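Local structure of aclacinomycin-N/aclacinomycin-A oxidase (Streptomyces galilaeus, 2IPI) at residues V183-S188 against R508-H513. The protein oxidises the terminal sugar of aclacinomycins in two successive FAD-dependent, oxygen-consuming steps, converting aclacinomycin N to aclacinomycin A and then to aclacinomycin Y. Sequence-based numbering, arbitrary orientation.
Sequences VVVDAS and RDVFRH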
ATOM      1  N   VAL A 183     -15.566   2.577 -14.655  1.00 12.30           N
ATOM      2  CA  VAL A 183     -15.960   2.141 -15.998  1.00 11.97           C
ATOM      3  C   VAL A 183     -15.811   0.611 -16.021  1.00 15.17           C
ATOM      4  O   VAL A 183     -14.717   0.075 -15.835  1.00 11.72           O
ATOM      5  CB  VAL A 183     -15.170   2.810 -17.120  1.00 11.80           C
ATOM      6  CG1 VAL A 183     -15.457   2.180 -18.475  1.00 16.58           C
ATOM      7  CG2 VAL A 183     -15.493   4.306 -17.198  1.00 14.01           C
ATOM      8  N   VAL A 184     -16.937  -0.048 -16.236  1.00 12.32           N
ATOM      9  CA  VAL A 184     -17.093  -1.493 -16.327  1.00 14.57           C
ATOM     10  C   VAL A 184     -17.560  -1.925 -17.718  1.00 12.91           C
ATOM     11  O   VAL A 184     -17.934  -1.088 -18.541  1.00 12.14           O
ATOM     12  CB  VAL A 184     -18.098  -1.948 -15.265  1.00 15.06           C
ATOM     13  CG1 VAL A 184     -17.555  -1.670 -13.860  1.00 11.23           C
ATOM     14  CG2 VAL A 184     -19.442  -1.257 -15.426  1.00 11.25           C
ATOM     15  N   VAL A 185     -17.488  -3.224 -18.019  1.00 13.00           N
ATOM     16  CA  VAL A 185     -17.880  -3.728 -19.333  1.00 14.03           C
ATOM     17  C   VAL A 185     -18.951  -4.814 -19.151  1.00 14.52           C
ATOM     18  O   VAL A 185     -18.821  -5.679 -18.285  1.00 10.67           O
ATOM     19  CB  VAL A 185     -16.703  -4.274 -20.154  1.00 12.72           C
ATOM     20  CG1 VAL A 185     -17.201  -4.982 -21.413  1.00 11.70           C
ATOM     21  CG2 VAL A 185     -15.726  -3.160 -20.516  1.00 10.72           C
ATOM     22  N   ASP A 186     -19.977  -4.683 -19.967  1.00 14.93           N
ATOM     23  CA  ASP A 186     -21.163  -5.471 -20.116  1.00 20.90           C
ATOM     24  C   ASP A 186     -20.905  -6.925 -20.502  1.00 14.82           C
ATOM     25  O   ASP A 186     -19.892  -7.159 -21.142  1.00 16.01           O
ATOM     26  CB  ASP A 186     -22.030  -4.891 -21.261  1.00 22.57           C
ATOM     27  CG  ASP A 186     -23.299  -4.318 -20.649  1.00 25.76           C
ATOM     28  OD1 ASP A 186     -23.603  -4.728 -19.506  1.00 36.18           O
ATOM     29  OD2 ASP A 186     -23.943  -3.490 -21.311  1.00 21.48           O
ATOM     30  N   ALA A 187     -21.828  -7.804 -20.149  1.00 13.81           N
ATOM     31  CA  ALA A 187     -21.860  -9.157 -20.698  1.00 16.40           C
ATOM     32  C   ALA A 187     -21.984  -9.097 -22.223  1.00 18.43           C
ATOM     33  O   ALA A 187     -21.424  -9.950 -22.916  1.00 21.04           O
ATOM     34  CB  ALA A 187     -22.996  -9.971 -20.101  1.00 22.08           C
ATOM     35  N   SER A 188     -22.695  -8.109 -22.720  1.00 17.42           N
ATOM     36  CA  SER A 188     -22.937  -7.779 -24.111  1.00 19.37           C
ATOM     37  C   SER A 188     -21.744  -7.145 -24.819  1.00 21.50           C
ATOM     38  O   SER A 188     -21.763  -6.966 -26.039  1.00 19.81           O
ATOM     39  CB  SER A 188     -24.132  -6.818 -24.188  1.00 21.47           C
ATOM     40  OG  SER A 188     -23.711  -5.468 -24.090  1.00 22.91           O
ATOM     41  N   ARG A 508     -16.836 -10.645 -18.935  1.00 10.38           N
ATOM     42  CA  ARG A 508     -15.935 -10.907 -20.030  1.00  7.30           C
ATOM     43  C   ARG A 508     -14.461 -10.907 -19.597  1.00 10.64           C
ATOM     44  O   ARG A 508     -13.615 -10.994 -20.497  1.00 13.55           O
ATOM     45  CB  ARG A 508     -16.103  -9.863 -21.131  1.00 11.09           C
ATOM     46  CG  ARG A 508     -17.508  -9.482 -21.554  1.00 14.43           C
ATOM     47  CD  ARG A 508     -17.547  -9.072 -23.028  1.00 18.49           C
ATOM     48  NE  ARG A 508     -18.656  -9.746 -23.702  1.00 22.95           N
ATOM     49  CZ  ARG A 508     -18.584 -10.362 -24.868  1.00 15.38           C
ATOM     50  NH1 ARG A 508     -19.689 -10.928 -25.349  1.00 22.48           N
ATOM     51  NH2 ARG A 508     -17.453 -10.414 -25.546  1.00 13.59           N
ATOM     52  N   ASP A 509     -14.131 -10.793 -18.317  1.00 15.57           N
ATOM     53  CA  ASP A 509     -12.727 -10.830 -17.865  1.00 16.24           C
ATOM     54  C   ASP A 509     -11.859  -9.861 -18.652  1.00 15.42           C
ATOM     55  O   ASP A 509     -10.825 -10.179 -19.258  1.00 10.64           O
ATOM     56  CB  ASP A 509     -12.152 -12.250 -17.975  1.00 14.93           C
ATOM     57  CG  ASP A 509     -10.891 -12.481 -17.147  1.00 17.17           C
ATOM     58  OD1 ASP A 509     -10.652 -11.770 -16.144  1.00 13.75           O
ATOM     59  OD2 ASP A 509     -10.264 -13.568 -17.256  1.00 16.81           O
ATOM     60  N   VAL A 510     -12.293  -8.591 -18.688  1.00 11.48           N
ATOM     61  CA  VAL A 510     -11.594  -7.605 -19.503  1.00 10.81           C
ATOM     62  C   VAL A 510     -10.389  -7.056 -18.745  1.00  9.01           C
ATOM     63  O   VAL A 510      -9.382  -6.713 -19.373  1.00 12.14           O
ATOM     64  CB  VAL A 510     -12.577  -6.515 -19.954  1.00 12.34           C
ATOM     65  CG1 VAL A 510     -11.905  -5.340 -20.617  1.00 10.91           C
ATOM     66  CG2 VAL A 510     -13.551  -7.161 -20.942  1.00  7.90           C
ATOM     67  N   PHE A 511     -10.550  -7.029 -17.427  1.00 10.19           N
ATOM     68  CA  PHE A 511      -9.534  -6.547 -16.495  1.00 15.81           C
ATOM     69  C   PHE A 511      -8.905  -7.686 -15.703  1.00 14.32           C
ATOM     70  O   PHE A 511      -9.508  -8.387 -14.903  1.00 11.10           O
ATOM     71  CB  PHE A 511     -10.144  -5.500 -15.543  1.00 14.98           C
ATOM     72  CG  PHE A 511     -10.907  -4.467 -16.369  1.00 14.05           C
ATOM     73  CD1 PHE A 511     -12.266  -4.555 -16.543  1.00 13.61           C
ATOM     74  CD2 PHE A 511     -10.223  -3.420 -16.970  1.00 14.06           C
ATOM     75  CE1 PHE A 511     -12.984  -3.637 -17.291  1.00 14.10           C
ATOM     76  CE2 PHE A 511     -10.926  -2.517 -17.730  1.00 10.91           C
ATOM     77  CZ  PHE A 511     -12.285  -2.605 -17.916  1.00 12.35           C
ATOM     78  N   ARG A 512      -7.616  -7.879 -15.990  1.00 14.65           N
ATOM     79  CA  ARG A 512      -6.887  -9.009 -15.460  1.00 16.22           C
ATOM     80  C   ARG A 512      -5.392  -8.704 -15.401  1.00 15.10           C
ATOM     81  O   ARG A 512      -4.953  -7.725 -15.999  1.00 14.63           O
ATOM     82  CB  ARG A 512      -7.137 -10.246 -16.339  1.00 18.27           C
ATOM     83  N   HIS A 513      -4.656  -9.544 -14.696  1.00 13.33           N
ATOM     84  CA  HIS A 513      -3.206  -9.524 -14.549  1.00 16.62           C
ATOM     85  C   HIS A 513      -2.840 -10.771 -13.729  1.00 16.68           C
ATOM     86  O   HIS A 513      -3.785 -11.459 -13.332  1.00  9.87           O
ATOM     87  CB  HIS A 513      -2.647  -8.272 -13.887  1.00 18.07           C
ATOM     88  CG  HIS A 513      -3.254  -7.927 -12.558  1.00 16.17           C
ATOM     89  ND1 HIS A 513      -4.095  -6.850 -12.387  1.00 19.06           N
ATOM     90  CD2 HIS A 513      -3.165  -8.522 -11.344  1.00 10.62           C
ATOM     91  CE1 HIS A 513      -4.491  -6.789 -11.123  1.00 14.44           C
ATOM     92  NE2 HIS A 513      -3.938  -7.786 -10.463  1.00 13.14           N
TER
HETATM   93  O   HOH W   1     -16.969  -7.783 -19.131  1.00 14.75           O
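R508 grips the carbonyl oxygen of A187 side-on, with the edge of its guanidinium, in the turn that follows strand 177-185, joining the FAD-binding PCMH-type domain to the berberine-like C-terminal segment of this flavoenzyme. NE and NH1 both donate to the one carbonyl oxygen, A187 O, with NE at 2.9 Å and the straighter bond (161°), NH1 at 3.1 Å and more bent. The oxygen lies in the guanidinium plane, but NE approaches from above the carbonyl plane, whereas NH1 is tilted only 18° from it. A bend at chi3 (133°) turns the guanidinium toward A187, while CG of R508 passes 3.4 Å from D186 O. One water bridges the two backbones, donating to V185 O and accepting from R508 N, each at 2.9 Å. Deeper in, V185 points at the loop and splits its methyls: CG1 meets CG2 of V510 at 4.3 Å, and CG2 approaches CE1 of F511 obliquely. V510 CG1 also lies over one face of the F511 ring, offset toward its rim. V185, ending its strand in the five-stranded antiparallel sheet, also packs on V72 and M76 of helix 65-78. The loop after helix 495-505 is probably held in part by D506, whose OD1 accepts from V510 N and OD2 from F511 N.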